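Local coordinates for protein 2-dehydropantoate 2-reductase (Bacillus subtilis, PDB 3EGO) that probably catalyses the NADPH-dependent reduction of 2-dehydropantoate (ketopantoate) to (R)-pantoate, a step of pantothenate biosynthesis, at residues A[15-20]-A[130-136]; A[40-45]-A[55-60]; A[69-75]-A[93-99]; A[118-124]-A[140-146]. All blocks are in the same frame, centred on the assembly; numbering follows the deposited sequence. Where two conformers were deposited one is given.

Contact 1: residues A[15-20]-A[130-136]; sequences LLCAYY and SDTAVDH
Leu15, Leu16 and Tyr20 lie on helix 12-22, which begins within the glycine-rich loop of the Rossmann-type domain. They pack on Val134 and His136 of strand 133-138. The helix and strand segments run nearly perpendicular, at 88°, with their axes 8.6 Å apart. Leu15 meets Val134 with CB against CB at 3.8 Å. Its CD1 reaches further, to the backbone carbonyls of Ser130 and Ala133. Leu16 sends CD1 over one face of the His136 imidazole, a CH-pi contact with CD1 3.8 Å from the ring centroid and 16° off the normal. The CB of His136 points toward the helix, and with CG anti to the backbone N (chi1 -165°) the ring reaches Leu16 and Tyr20. Its ND1 then meets Tyr20 OH at 2.7 Å in a hydrogen bond, and either atom could be the donor. The hydroxyl lies at the imidazole edge, in the ring plane. Lys49 also bonds this hydroxyl, and His124 meets the imidazole ring. Leu16 touches Ala126, a probable NADP(+)-binding residue. Two polar partners thus grip the buried hydroxyl, and the charge of Lys49 would probably polarise it.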
loop_
_atom_site.group_PDB
_atom_site.type_symbol
_atom_site.label_atom_id
_atom_site.label_comp_id
_atom_site.label_asym_id
_atom_site.label_seq_id
_atom_site.Cartn_x
_atom_site.Cartn_y
_atom_site.Cartn_z
ATOM N N LEU A 15 -7.209 22.568 21.543
ATOM C CA LEU A 15 -8.177 22.669 22.631
ATOM C C LEU A 15 -7.540 22.317 23.962
ATOM O O LEU A 15 -7.880 22.883 24.987
ATOM C CB LEU A 15 -9.368 21.740 22.357
ATOM C CG LEU A 15 -10.172 22.125 21.082
ATOM C CD1 LEU A 15 -11.253 21.038 20.823
ATOM C CD2 LEU A 15 -10.777 23.504 21.203
ATOM N N LEU A 16 -6.678 21.296 23.955
ATOM C CA LEU A 16 -5.976 20.859 25.180
ATOM C C LEU A 16 -5.108 22.005 25.712
ATOM O O LEU A 16 -5.166 22.346 26.908
ATOM C CB LEU A 16 -5.065 19.660 24.833
ATOM C CG LEU A 16 -4.294 19.061 26.028
ATOM C CD1 LEU A 16 -5.164 18.188 26.823
ATOM C CD2 LEU A 16 -3.122 18.290 25.471
ATOM N N CYS A 17 -4.325 22.641 24.821
ATOM C CA CYS A 17 -3.480 23.746 25.261
ATOM C C CYS A 17 -4.338 24.923 25.734
ATOM O O CYS A 17 -4.017 25.596 26.697
ATOM C CB CYS A 17 -2.598 24.239 24.096
ATOM S SG CYS A 17 -1.301 23.066 23.620
ATOM N N ALA A 18 -5.434 25.189 25.024
ATOM C CA ALA A 18 -6.280 26.335 25.393
ATOM C C ALA A 18 -6.856 26.112 26.786
ATOM O O ALA A 18 -6.836 27.016 27.589
ATOM C CB ALA A 18 -7.405 26.495 24.357
ATOM N N TYR A 19 -7.344 24.905 27.087
ATOM C CA TYR A 19 -7.876 24.665 28.407
ATOM C C TYR A 19 -6.829 24.950 29.517
ATOM O O TYR A 19 -7.036 25.715 30.495
ATOM C CB TYR A 19 -8.430 23.228 28.556
ATOM C CG TYR A 19 -8.845 23.055 30.012
ATOM C CD1 TYR A 19 -10.052 23.590 30.473
ATOM C CD2 TYR A 19 -7.985 22.466 30.942
ATOM C CE1 TYR A 19 -10.400 23.494 31.807
ATOM C CE2 TYR A 19 -8.312 22.373 32.245
ATOM C CZ TYR A 19 -9.521 22.912 32.680
ATOM O OH TYR A 19 -9.844 22.817 34.010
ATOM N N TYR A 20 -5.664 24.356 29.364
ATOM C CA TYR A 20 -4.747 24.407 30.451
ATOM C C TYR A 20 -4.078 25.756 30.571
ATOM O O TYR A 20 -3.809 26.197 31.698
ATOM C CB TYR A 20 -3.734 23.253 30.344
ATOM C CG TYR A 20 -4.253 21.923 30.812
ATOM C CD1 TYR A 20 -4.511 20.896 29.909
ATOM C CD2 TYR A 20 -4.440 21.675 32.172
ATOM C CE1 TYR A 20 -4.953 19.656 30.335
ATOM C CE2 TYR A 20 -4.877 20.447 32.610
ATOM C CZ TYR A 20 -5.135 19.432 31.674
ATOM O OH TYR A 20 -5.570 18.180 32.102
ATOM N N SER A 130 -15.691 17.183 20.167
ATOM C CA SER A 130 -16.596 18.070 19.443
ATOM C C SER A 130 -15.872 19.367 19.175
ATOM O O SER A 130 -14.695 19.505 19.501
ATOM C CB SER A 130 -17.837 18.366 20.286
ATOM O OG SER A 130 -17.471 19.061 21.459
ATOM N N ASP A 131 -16.568 20.352 18.604
ATOM C CA ASP A 131 -15.970 21.689 18.414
ATOM C C ASP A 131 -15.466 22.355 19.708
ATOM O O ASP A 131 -14.595 23.203 19.666
ATOM C CB ASP A 131 -16.957 22.656 17.712
ATOM C CG ASP A 131 -16.820 22.649 16.148
ATOM O OD1 ASP A 131 -15.825 22.144 15.584
ATOM O OD2 ASP A 131 -17.726 23.168 15.476
ATOM N N THR A 132 -16.058 22.044 20.847
ATOM C CA THR A 132 -15.637 22.677 22.088
ATOM C C THR A 132 -15.037 21.713 23.137
ATOM O O THR A 132 -14.640 22.126 24.227
ATOM C CB THR A 132 -16.832 23.441 22.764
ATOM O OG1 THR A 132 -17.849 22.489 23.082
ATOM C CG2 THR A 132 -17.422 24.493 21.828
ATOM N N ALA A 133 -14.945 20.430 22.843
ATOM C CA ALA A 133 -14.613 19.499 23.906
ATOM C C ALA A 133 -13.441 18.582 23.535
ATOM O O ALA A 133 -13.322 18.157 22.357
ATOM C CB ALA A 133 -15.849 18.657 24.275
ATOM N N VAL A 134 -12.599 18.278 24.537
ATOM C CA VAL A 134 -11.395 17.483 24.329
ATOM C C VAL A 134 -11.203 16.527 25.502
ATOM O O VAL A 134 -11.372 16.879 26.688
ATOM C CB VAL A 134 -10.112 18.380 24.072
ATOM C CG1 VAL A 134 -9.732 19.179 25.331
ATOM C CG2 VAL A 134 -8.876 17.513 23.637
ATOM N N ASP A 135 -10.791 15.312 25.197
ATOM C CA ASP A 135 -10.584 14.346 26.257
ATOM C C ASP A 135 -9.088 14.241 26.439
ATOM O O ASP A 135 -8.385 13.958 25.470
ATOM C CB ASP A 135 -11.153 13.032 25.769
ATOM C CG ASP A 135 -11.110 11.922 26.812
ATOM O OD1 ASP A 135 -10.654 12.121 27.950
ATOM O OD2 ASP A 135 -11.565 10.818 26.466
ATOM N N HIS A 136 -8.592 14.490 27.651
ATOM C CA HIS A 136 -7.159 14.372 27.931
ATOM C C HIS A 136 -6.913 12.892 28.273
ATOM O O HIS A 136 -7.007 12.480 29.475
ATOM C CB HIS A 136 -6.780 15.249 29.133
ATOM C CG HIS A 136 -5.305 15.478 29.297
ATOM N ND1 HIS A 136 -4.785 16.258 30.309
ATOM C CD2 HIS A 136 -4.238 15.041 28.572
ATOM C CE1 HIS A 136 -3.469 16.297 30.206
ATOM N NE2 HIS A 136 -3.108 15.570 29.157
#

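Contact 2: residues A[40-45]-A[55-60]; sequences IQSEGI and RADCSA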
loop_
_atom_site.group_PDB
_atom_site.type_symbol
_atom_site.label_atom_id
_atom_site.label_comp_id
_atom_site.label_asym_id
_atom_site.label_seq_id
_atom_site.Cartn_x
_atom_site.Cartn_y
_atom_site.Cartn_z
ATOM N N ILE A 40 -17.068 28.094 20.866
ATOM C CA ILE A 40 -16.123 28.219 22.004
ATOM C C ILE A 40 -16.438 29.495 22.791
ATOM O O ILE A 40 -16.577 29.470 24.017
ATOM C CB ILE A 40 -14.654 28.283 21.522
ATOM C CG1 ILE A 40 -14.165 26.879 21.080
ATOM C CG2 ILE A 40 -13.758 28.878 22.629
ATOM C CD1 ILE A 40 -12.896 26.891 20.137
ATOM N N GLN A 41 -16.556 30.602 22.060
ATOM C CA GLN A 41 -16.896 31.893 22.642
ATOM C C GLN A 41 -18.237 31.761 23.392
ATOM O O GLN A 41 -18.545 32.592 24.235
ATOM C CB GLN A 41 -16.900 32.989 21.553
ATOM C CG GLN A 41 -16.781 34.449 22.038
ATOM C CD GLN A 41 -15.360 34.876 22.458
ATOM O OE1 GLN A 41 -14.507 35.228 21.625
ATOM N NE2 GLN A 41 -15.125 34.893 23.767
ATOM N N SER A 42 -18.965 30.659 23.143
ATOM C CA SER A 42 -20.317 30.397 23.680
ATOM C C SER A 42 -20.479 29.471 24.899
ATOM O O SER A 42 -21.092 29.871 25.892
ATOM C CB SER A 42 -21.245 29.904 22.571
ATOM O OG SER A 42 -21.555 30.963 21.685
ATOM N N GLU A 43 -20.008 28.226 24.843
ATOM C CA GLU A 43 -20.036 27.445 26.071
ATOM C C GLU A 43 -18.666 27.097 26.637
ATOM O O GLU A 43 -18.562 26.244 27.510
ATOM C CB GLU A 43 -20.921 26.184 25.994
ATOM C CG GLU A 43 -20.530 25.165 24.957
ATOM C CD GLU A 43 -21.364 25.299 23.715
ATOM O OE1 GLU A 43 -22.001 26.363 23.549
ATOM O OE2 GLU A 43 -21.386 24.345 22.907
ATOM N N GLY A 44 -17.642 27.788 26.162
ATOM C CA GLY A 44 -16.275 27.575 26.635
ATOM C C GLY A 44 -15.684 26.300 26.075
ATOM O O GLY A 44 -16.218 25.709 25.126
ATOM N N ILE A 45 -14.578 25.876 26.670
ATOM C CA ILE A 45 -13.969 24.603 26.330
ATOM C C ILE A 45 -14.209 23.609 27.442
ATOM O O ILE A 45 -14.043 23.924 28.625
ATOM C CB ILE A 45 -12.442 24.783 26.098
ATOM C CG1 ILE A 45 -12.212 25.488 24.761
ATOM C CG2 ILE A 45 -11.725 23.431 26.079
ATOM C CD1 ILE A 45 -10.821 25.994 24.648
ATOM N N ARG A 55 -14.718 22.953 32.784
ATOM C CA ARG A 55 -15.043 23.966 31.796
ATOM C C ARG A 55 -14.161 25.173 31.973
ATOM O O ARG A 55 -13.895 25.630 33.100
ATOM C CB ARG A 55 -16.541 24.402 31.886
ATOM C CG ARG A 55 -16.868 25.405 30.789
ATOM C CD ARG A 55 -17.770 26.520 31.274
ATOM N NE ARG A 55 -19.175 26.128 31.363
ATOM C CZ ARG A 55 -20.184 26.799 30.802
ATOM N NH1 ARG A 55 -21.417 26.360 30.965
ATOM N NH2 ARG A 55 -19.971 27.910 30.091
ATOM N N ALA A 56 -13.669 25.686 30.860
ATOM C CA ALA A 56 -12.897 26.922 30.856
ATOM C C ALA A 56 -13.476 27.887 29.853
ATOM O O ALA A 56 -13.748 27.545 28.716
ATOM C CB ALA A 56 -11.402 26.662 30.489
ATOM N N ASP A 57 -13.586 29.145 30.248
ATOM C CA ASP A 57 -14.007 30.116 29.282
ATOM C C ASP A 57 -12.770 30.666 28.494
ATOM O O ASP A 57 -11.667 30.793 29.026
ATOM C CB ASP A 57 -15.006 31.061 29.979
ATOM C CG ASP A 57 -16.135 30.251 30.740
ATOM O OD1 ASP A 57 -16.831 29.377 30.129
ATOM O OD2 ASP A 57 -16.315 30.453 31.964
ATOM N N CYS A 58 -12.938 30.823 27.185
ATOM C CA CYS A 58 -11.856 31.083 26.241
ATOM C C CYS A 58 -12.415 32.016 25.166
ATOM O O CYS A 58 -13.576 31.878 24.820
ATOM C CB CYS A 58 -11.483 29.724 25.604
ATOM S SG CYS A 58 -10.053 29.650 24.576
ATOM N N SER A 59 -11.597 32.901 24.601
ATOM C CA SER A 59 -12.038 33.650 23.414
ATOM C C SER A 59 -11.699 32.845 22.168
ATOM O O SER A 59 -10.935 31.870 22.235
ATOM C CB SER A 59 -11.402 35.047 23.343
ATOM O OG SER A 59 -11.594 35.720 24.572
ATOM N N ALA A 60 -12.275 33.233 21.033
ATOM C CA ALA A 60 -12.011 32.562 19.777
ATOM C C ALA A 60 -12.134 33.536 18.597
ATOM O O ALA A 60 -12.771 34.587 18.704
ATOM C CB ALA A 60 -12.927 31.369 19.612
HETATM O O HOH W 1 -15.843 30.961 26.468
#
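Ile45 and Ala56 form an antiparallel hydrogen-bonded pair. Ile45 N reaches Ala56 O at 2.8 Å, and Ala56 N reaches Ile45 O at 2.9 Å. Both donors lie in the carbonyl planes. Just before this pair the chain leaves helix 34-43 at Gly44, with a positive phi of 75°. Gly44 N still bonds back to Ile40 O at 2.9 Å. A CB on Gly44 would run into Ala56 O and Asp57 OD1, so the close approach of the two backbones here probably requires glycine. One water extends the backbone link, donating to Ile40 O at 3.0 Å and accepting from Cys58 N at 3.0 Å. The contact belongs to the Rossmann-type domain. Helix 34-43 follows strand 26-30, and strand 45-49 then forms a hairpin with strand 52-61, which runs parallel to strand 26-30. Gln41 bends at chi2 (77°) and brings its amide against Ser59 and Ala60. Its OE1 accepts from Ala60 N at 3.1 Å, with the donor 60° out of the carbonyl plane. Ile40 points toward the strand. Its CG2 touches Cys58 CB at 3.8 Å and also packs on Ala60 CB. From the strand side Ile45 extends CD1 to the same cysteine CB. At the solvent side Arg55 lays one guanidinium face over Glu43 O without bonding it. The edge of that group makes a salt bridge with a weak, long hydrogen bond, Arg55 NH2 to Asp57 OD1 at 3.5 Å.

Contact 3: residues A[69-75]-A[93-99]; sequences DLLVVTV and TNILFLQ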
loop_
_atom_site.group_PDB
_atom_site.type_symbol
_atom_site.label_atom_id
_atom_site.label_comp_id
_atom_site.label_asym_id
_atom_site.label_seq_id
_atom_site.Cartn_x
_atom_site.Cartn_y
_atom_site.Cartn_z
ATOM N N ASP A 69 1.054 37.822 23.407
ATOM C CA ASP A 69 2.339 37.560 24.042
ATOM C C ASP A 69 2.969 36.250 23.573
ATOM O O ASP A 69 4.197 36.126 23.512
ATOM C CB ASP A 69 2.185 37.591 25.556
ATOM C CG ASP A 69 1.794 38.984 26.046
ATOM O OD1 ASP A 69 2.459 39.949 25.605
ATOM O OD2 ASP A 69 0.820 39.115 26.811
ATOM N N LEU A 70 2.128 35.290 23.209
ATOM C CA LEU A 70 2.636 34.064 22.616
ATOM C C LEU A 70 1.594 33.515 21.642
ATOM O O LEU A 70 0.382 33.625 21.880
ATOM C CB LEU A 70 2.931 33.045 23.726
ATOM C CG LEU A 70 3.291 31.589 23.393
ATOM C CD1 LEU A 70 4.612 31.387 22.662
ATOM C CD2 LEU A 70 3.293 30.761 24.694
ATOM N N LEU A 71 2.071 32.969 20.537
ATOM C CA LEU A 71 1.234 32.175 19.654
ATOM C C LEU A 71 1.715 30.741 19.644
ATOM O O LEU A 71 2.906 30.472 19.517
ATOM C CB LEU A 71 1.274 32.710 18.228
ATOM C CG LEU A 71 0.603 34.077 18.111
ATOM C CD1 LEU A 71 0.854 34.659 16.702
ATOM C CD2 LEU A 71 -0.859 33.943 18.405
ATOM N N VAL A 72 0.768 29.818 19.759
ATOM C CA VAL A 72 1.097 28.415 19.806
ATOM C C VAL A 72 0.436 27.820 18.599
ATOM O O VAL A 72 -0.784 27.894 18.482
ATOM C CB VAL A 72 0.568 27.729 21.068
ATOM C CG1 VAL A 72 0.897 26.207 20.986
ATOM C CG2 VAL A 72 1.135 28.358 22.370
ATOM N N VAL A 73 1.230 27.271 17.693
ATOM C CA VAL A 73 0.739 26.804 16.391
ATOM C C VAL A 73 0.592 25.294 16.396
ATOM O O VAL A 73 1.563 24.564 16.574
ATOM C CB VAL A 73 1.668 27.255 15.225
ATOM C CG1 VAL A 73 1.219 26.586 13.860
ATOM C CG2 VAL A 73 1.670 28.785 15.112
ATOM N N THR A 74 -0.642 24.826 16.204
ATOM C CA THR A 74 -0.967 23.420 16.385
ATOM C C THR A 74 -1.602 22.796 15.120
ATOM O O THR A 74 -1.977 21.612 15.149
ATOM C CB THR A 74 -1.935 23.219 17.606
ATOM O OG1 THR A 74 -3.209 23.788 17.295
ATOM C CG2 THR A 74 -1.427 23.942 18.840
ATOM N N VAL A 75 -1.704 23.565 14.028
ATOM C CA VAL A 75 -2.404 23.102 12.809
ATOM C C VAL A 75 -1.621 22.090 12.004
ATOM O O VAL A 75 -0.406 22.030 12.084
ATOM C CB VAL A 75 -2.789 24.255 11.834
ATOM C CG1 VAL A 75 -3.530 25.349 12.553
ATOM C CG2 VAL A 75 -1.556 24.774 11.071
ATOM N N THR A 93 6.651 38.693 17.757
ATOM C CA THR A 93 6.320 38.101 19.047
ATOM C C THR A 93 6.958 36.730 19.163
ATOM O O THR A 93 7.827 36.364 18.355
ATOM C CB THR A 93 4.792 38.016 19.273
ATOM O OG1 THR A 93 4.527 37.609 20.621
ATOM C CG2 THR A 93 4.144 37.023 18.285
ATOM N N ASN A 94 6.548 35.993 20.184
ATOM C CA ASN A 94 7.010 34.627 20.404
ATOM C C ASN A 94 6.040 33.699 19.680
ATOM O O ASN A 94 4.832 33.858 19.836
ATOM C CB ASN A 94 6.959 34.309 21.896
ATOM C CG ASN A 94 7.793 35.286 22.740
ATOM O OD1 ASN A 94 8.917 35.609 22.370
ATOM N ND2 ASN A 94 7.247 35.733 23.887
ATOM N N ILE A 95 6.566 32.740 18.922
ATOM C CA ILE A 95 5.730 31.733 18.278
ATOM C C ILE A 95 6.289 30.405 18.636
ATOM O O ILE A 95 7.481 30.162 18.405
ATOM C CB ILE A 95 5.791 31.788 16.759
ATOM C CG1 ILE A 95 5.745 33.225 16.255
ATOM C CG2 ILE A 95 4.631 30.943 16.147
ATOM C CD1 ILE A 95 4.433 33.917 16.422
ATOM N N LEU A 96 5.434 29.540 19.199
ATOM C CA LEU A 96 5.828 28.167 19.519
ATOM C C LEU A 96 5.173 27.189 18.548
ATOM O O LEU A 96 3.977 27.069 18.552
ATOM C CB LEU A 96 5.436 27.792 20.961
ATOM C CG LEU A 96 5.726 26.356 21.416
ATOM C CD1 LEU A 96 7.223 26.018 21.277
ATOM C CD2 LEU A 96 5.223 26.118 22.892
ATOM N N PHE A 97 5.950 26.509 17.699
ATOM C CA PHE A 97 5.378 25.529 16.751
ATOM C C PHE A 97 5.304 24.138 17.341
ATOM O O PHE A 97 6.325 23.597 17.759
ATOM C CB PHE A 97 6.240 25.488 15.485
ATOM C CG PHE A 97 6.115 26.704 14.654
ATOM C CD1 PHE A 97 5.133 26.779 13.672
ATOM C CD2 PHE A 97 6.954 27.801 14.858
ATOM C CE1 PHE A 97 4.984 27.934 12.892
ATOM C CE2 PHE A 97 6.831 28.955 14.084
ATOM C CZ PHE A 97 5.836 29.033 13.103
ATOM N N LEU A 98 4.113 23.540 17.386
ATOM C CA LEU A 98 3.990 22.242 17.999
ATOM C C LEU A 98 3.554 21.173 17.002
ATOM O O LEU A 98 3.137 20.089 17.407
ATOM C CB LEU A 98 3.005 22.290 19.179
ATOM C CG LEU A 98 3.438 23.080 20.403
ATOM C CD1 LEU A 98 2.344 22.929 21.446
ATOM C CD2 LEU A 98 4.774 22.528 20.937
ATOM N N GLN A 99 3.732 21.488 15.724
ATOM C CA GLN A 99 3.477 20.622 14.571
ATOM C C GLN A 99 4.077 19.234 14.642
ATOM O O GLN A 99 5.182 19.053 15.116
ATOM C CB GLN A 99 4.022 21.298 13.314
ATOM C CG GLN A 99 3.612 22.768 13.177
ATOM C CD GLN A 99 2.186 22.878 12.717
ATOM O OE1 GLN A 99 1.297 23.264 13.492
ATOM N NE2 GLN A 99 1.935 22.499 11.454
#
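Leu71 and Val73 use both backbone N and O to pair in parallel with strand 94-97 and Leu98 just after it. Leu71 N donates to Asn94 O at 3.0 Å, and Leu96 N donates to Leu71 O at 2.7 Å. Val73 N donates to Leu96 O at 2.9 Å, and Leu98 N donates to Val73 O at 2.9 Å. All four bonds are nearly straight. At the start of the strands Asn94 ND2 gives a weak bond to Asp69 O at 3.1 Å, while Asn94 OD1 is satisfied by Arg154. Thr93 OG1 bonds Phe68 O, and Asp69 OD2 accepts from Lys4 N. Thr74 OG1 bonds Ile8 O. The side chains between are apolar. Leu71 CD1 lies alongside Ile95 CD1 at 3.7 Å. Val73 CG1 is anti to the backbone N (chi1 173°), which puts CG2 near Ile95 CG2, 3.8 Å away, while its CB faces Phe97 CD1. On the opposite side of the sheet from Leu71 and Val73, Val72 CG1 meets Leu98 CD1 at 3.6 Å. Gln99 brings its side chain to the Val75 backbone, though the details of its amide are doubtful. Replaced by an alanine, it would probably leave the Val75 backbone without this polar neighbour and open a gap beside Leu80. The pair closes the beta-alpha-beta unit of strand 70-73, helix 80-86 and strand 94-97. Strand 4-8 flanks it beyond strand 70-73, and strand 116-128 flanks it beyond strand 94-97.

Contact 4: residues A[118-124]-A[140-146]; sequences YVGIVEH and GAIKWSA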
loop_
_atom_site.group_PDB
_atom_site.type_symbol
_atom_site.label_atom_id
_atom_site.label_comp_id
_atom_site.label_asym_id
_atom_site.label_seq_id
_atom_site.Cartn_x
_atom_site.Cartn_y
_atom_site.Cartn_z
ATOM N N TYR A 118 10.196 29.245 18.578
ATOM C CA TYR A 118 10.365 28.093 19.425
ATOM C C TYR A 118 9.665 26.917 18.768
ATOM O O TYR A 118 8.677 27.077 18.033
ATOM C CB TYR A 118 9.792 28.362 20.828
ATOM C CG TYR A 118 10.381 29.637 21.411
ATOM C CD1 TYR A 118 11.624 29.632 22.063
ATOM C CD2 TYR A 118 9.734 30.849 21.247
ATOM C CE1 TYR A 118 12.178 30.829 22.552
ATOM C CE2 TYR A 118 10.273 32.039 21.731
ATOM C CZ TYR A 118 11.493 32.023 22.385
ATOM O OH TYR A 118 11.997 33.229 22.842
ATOM N N VAL A 119 10.145 25.746 19.113
ATOM C CA VAL A 119 9.732 24.517 18.486
ATOM C C VAL A 119 9.554 23.484 19.609
ATOM O O VAL A 119 10.322 23.485 20.557
ATOM C CB VAL A 119 10.904 24.224 17.488
ATOM C CG1 VAL A 119 11.805 23.057 17.864
ATOM C CG2 VAL A 119 10.542 24.492 15.977
ATOM N N GLY A 120 8.538 22.623 19.532
ATOM C CA GLY A 120 8.328 21.621 20.583
ATOM C C GLY A 120 7.512 20.420 20.175
ATOM O O GLY A 120 6.990 20.363 19.073
ATOM N N ILE A 121 7.438 19.446 21.059
ATOM C CA ILE A 121 6.652 18.274 20.803
ATOM C C ILE A 121 5.642 18.097 21.916
ATOM O O ILE A 121 5.853 18.518 23.063
ATOM C CB ILE A 121 7.506 17.013 20.692
ATOM C CG1 ILE A 121 8.279 16.774 21.992
ATOM C CG2 ILE A 121 8.475 17.134 19.478
ATOM C CD1 ILE A 121 9.048 15.456 21.944
ATOM N N VAL A 122 4.541 17.467 21.557
ATOM C CA VAL A 122 3.461 17.261 22.500
ATOM C C VAL A 122 3.411 15.770 22.787
ATOM O O VAL A 122 3.115 14.983 21.884
ATOM C CB VAL A 122 2.126 17.652 21.871
ATOM C CG1 VAL A 122 0.957 17.259 22.793
ATOM C CG2 VAL A 122 2.106 19.150 21.525
ATOM N N GLU A 123 3.655 15.390 24.035
ATOM C CA GLU A 123 3.567 13.987 24.438
ATOM C C GLU A 123 2.282 13.573 25.162
ATOM O O GLU A 123 2.159 12.443 25.632
ATOM C CB GLU A 123 4.752 13.647 25.347
ATOM C CG GLU A 123 6.105 13.962 24.701
ATOM C CD GLU A 123 7.296 13.555 25.603
ATOM O OE1 GLU A 123 8.339 13.123 25.050
ATOM O OE2 GLU A 123 7.177 13.665 26.858
ATOM N N HIS A 124 1.326 14.481 25.237
ATOM C CA HIS A 124 0.021 14.163 25.792
ATOM C C HIS A 124 -0.728 13.341 24.804
ATOM O O HIS A 124 -0.442 13.422 23.617
ATOM C CB HIS A 124 -0.759 15.451 25.973
ATOM C CG HIS A 124 -0.211 16.348 27.027
ATOM N ND1 HIS A 124 -0.313 16.062 28.368
ATOM C CD2 HIS A 124 0.431 17.536 26.943
ATOM C CE1 HIS A 124 0.242 17.033 29.067
ATOM N NE2 HIS A 124 0.689 17.946 28.229
ATOM N N GLY A 140 0.655 13.471 29.572
ATOM C CA GLY A 140 2.037 13.588 29.116
ATOM C C GLY A 140 2.642 14.910 29.528
ATOM O O GLY A 140 2.486 15.378 30.677
ATOM N N ALA A 141 3.283 15.556 28.563
ATOM C CA ALA A 141 3.981 16.817 28.783
ATOM C C ALA A 141 4.157 17.489 27.441
ATOM O O ALA A 141 3.949 16.855 26.407
ATOM C CB ALA A 141 5.371 16.528 29.388
ATOM N N ILE A 142 4.533 18.759 27.461
ATOM C CA ILE A 142 5.034 19.439 26.285
ATOM C C ILE A 142 6.492 19.724 26.540
ATOM O O ILE A 142 6.872 20.110 27.651
ATOM C CB ILE A 142 4.280 20.740 26.016
ATOM C CG1 ILE A 142 2.863 20.403 25.484
ATOM C CG2 ILE A 142 5.045 21.647 25.000
ATOM C CD1 ILE A 142 1.953 21.717 25.279
ATOM N N LYS A 143 7.321 19.506 25.530
ATOM C CA LYS A 143 8.746 19.867 25.617
ATOM C C LYS A 143 9.086 20.836 24.504
ATOM O O LYS A 143 8.647 20.690 23.357
ATOM C CB LYS A 143 9.617 18.599 25.529
ATOM C CG LYS A 143 9.439 17.641 26.716
ATOM C CD LYS A 143 10.106 16.311 26.460
ATOM C CE LYS A 143 10.283 15.497 27.753
ATOM N NZ LYS A 143 10.197 14.041 27.476
ATOM N N TRP A 144 9.854 21.865 24.819
ATOM C CA TRP A 144 10.127 22.891 23.824
ATOM C C TRP A 144 11.606 23.311 23.872
ATOM O O TRP A 144 12.292 23.049 24.870
ATOM C CB TRP A 144 9.238 24.123 24.021
ATOM C CG TRP A 144 9.482 24.768 25.325
ATOM C CD1 TRP A 144 9.011 24.364 26.552
ATOM C CD2 TRP A 144 10.284 25.931 25.555
ATOM N NE1 TRP A 144 9.487 25.210 27.534
ATOM C CE2 TRP A 144 10.256 26.192 26.946
ATOM C CE3 TRP A 144 11.022 26.780 24.709
ATOM C CZ2 TRP A 144 10.983 27.268 27.539
ATOM C CZ3 TRP A 144 11.733 27.865 25.288
ATOM C CH2 TRP A 144 11.702 28.090 26.698
ATOM N N SER A 145 12.060 23.954 22.792
ATOM C CA SER A 145 13.443 24.431 22.648
ATOM C C SER A 145 13.398 25.734 21.899
ATOM O O SER A 145 12.414 25.991 21.194
ATOM C CB SER A 145 14.243 23.452 21.810
ATOM O OG SER A 145 14.207 22.159 22.378
ATOM N N ALA A 146 14.444 26.563 22.008
ATOM C CA ALA A 146 14.604 27.723 21.130
ATOM C C ALA A 146 15.044 27.324 19.717
ATOM O O ALA A 146 15.912 26.471 19.534
ATOM C CB ALA A 146 15.690 28.755 21.729
#
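Lys143 and Ile121 form an antiparallel hydrogen-bonded pair, and the lysine side chain starts beside its partner. Its CB lies 4.2 Å from Ile121 CG1. From CG, anti to the carbonyl carbon, the chain heads for Glu123. CD passes Glu123 OE1 at 3.9 Å, and CE passes Glu123 OE2 at 3.7 Å. A bend at chi4 (148°) brings NZ to the carboxylate. NZ donates to Glu123 OE2 at 3.1 Å, on the syn side but 27° out of the carboxylate plane, and more weakly to OE1, completing a salt bridge. At the far end the edge of Trp144 points toward the face of Tyr118, an offset edge-to-face pair with planes at 79°. Gly120 has Lys143 O so close that a CB would clash. One face of the His124 ring is covered by Ala141 N, 3.4 Å above its centre. Swapping His124 for an alanine would probably uncover the Gly140-Ala141 backbone and leave Phe166 and His136 without the ring they meet. Here strand 142-146 adds antiparallel to strand 116-128 in the Rossmann-type sheet. Ile121 touches helix 174-195 near Lys181, the probable proton donor, and so faces the likely catalytic cleft.

In the fold
Following the chain from the N terminus, helix 12-22 opens contact 1. Contact 2 then closes a short loop between 40-45 and 55-60, and contact 3 closes the next between 69-75 and 93-99. Both loops fall within the long one that contact 1 completes at 130-136. Contact 4 opens at 118-124, before that completion, and closes at 140-146, so contacts 1 and 4 cross. All four reach one mixed sheet. Contacts 3 and 4 adjoin, because strands 94-97 and 116-128 are neighbours. Contacts 1 and 2 share packing through Ala18, Tyr19 and Thr132. Contact 1 meets contact 4 where Leu16 and His136 approach His124. Contacts 2 and 4 lie far apart, about 24 Å between centres.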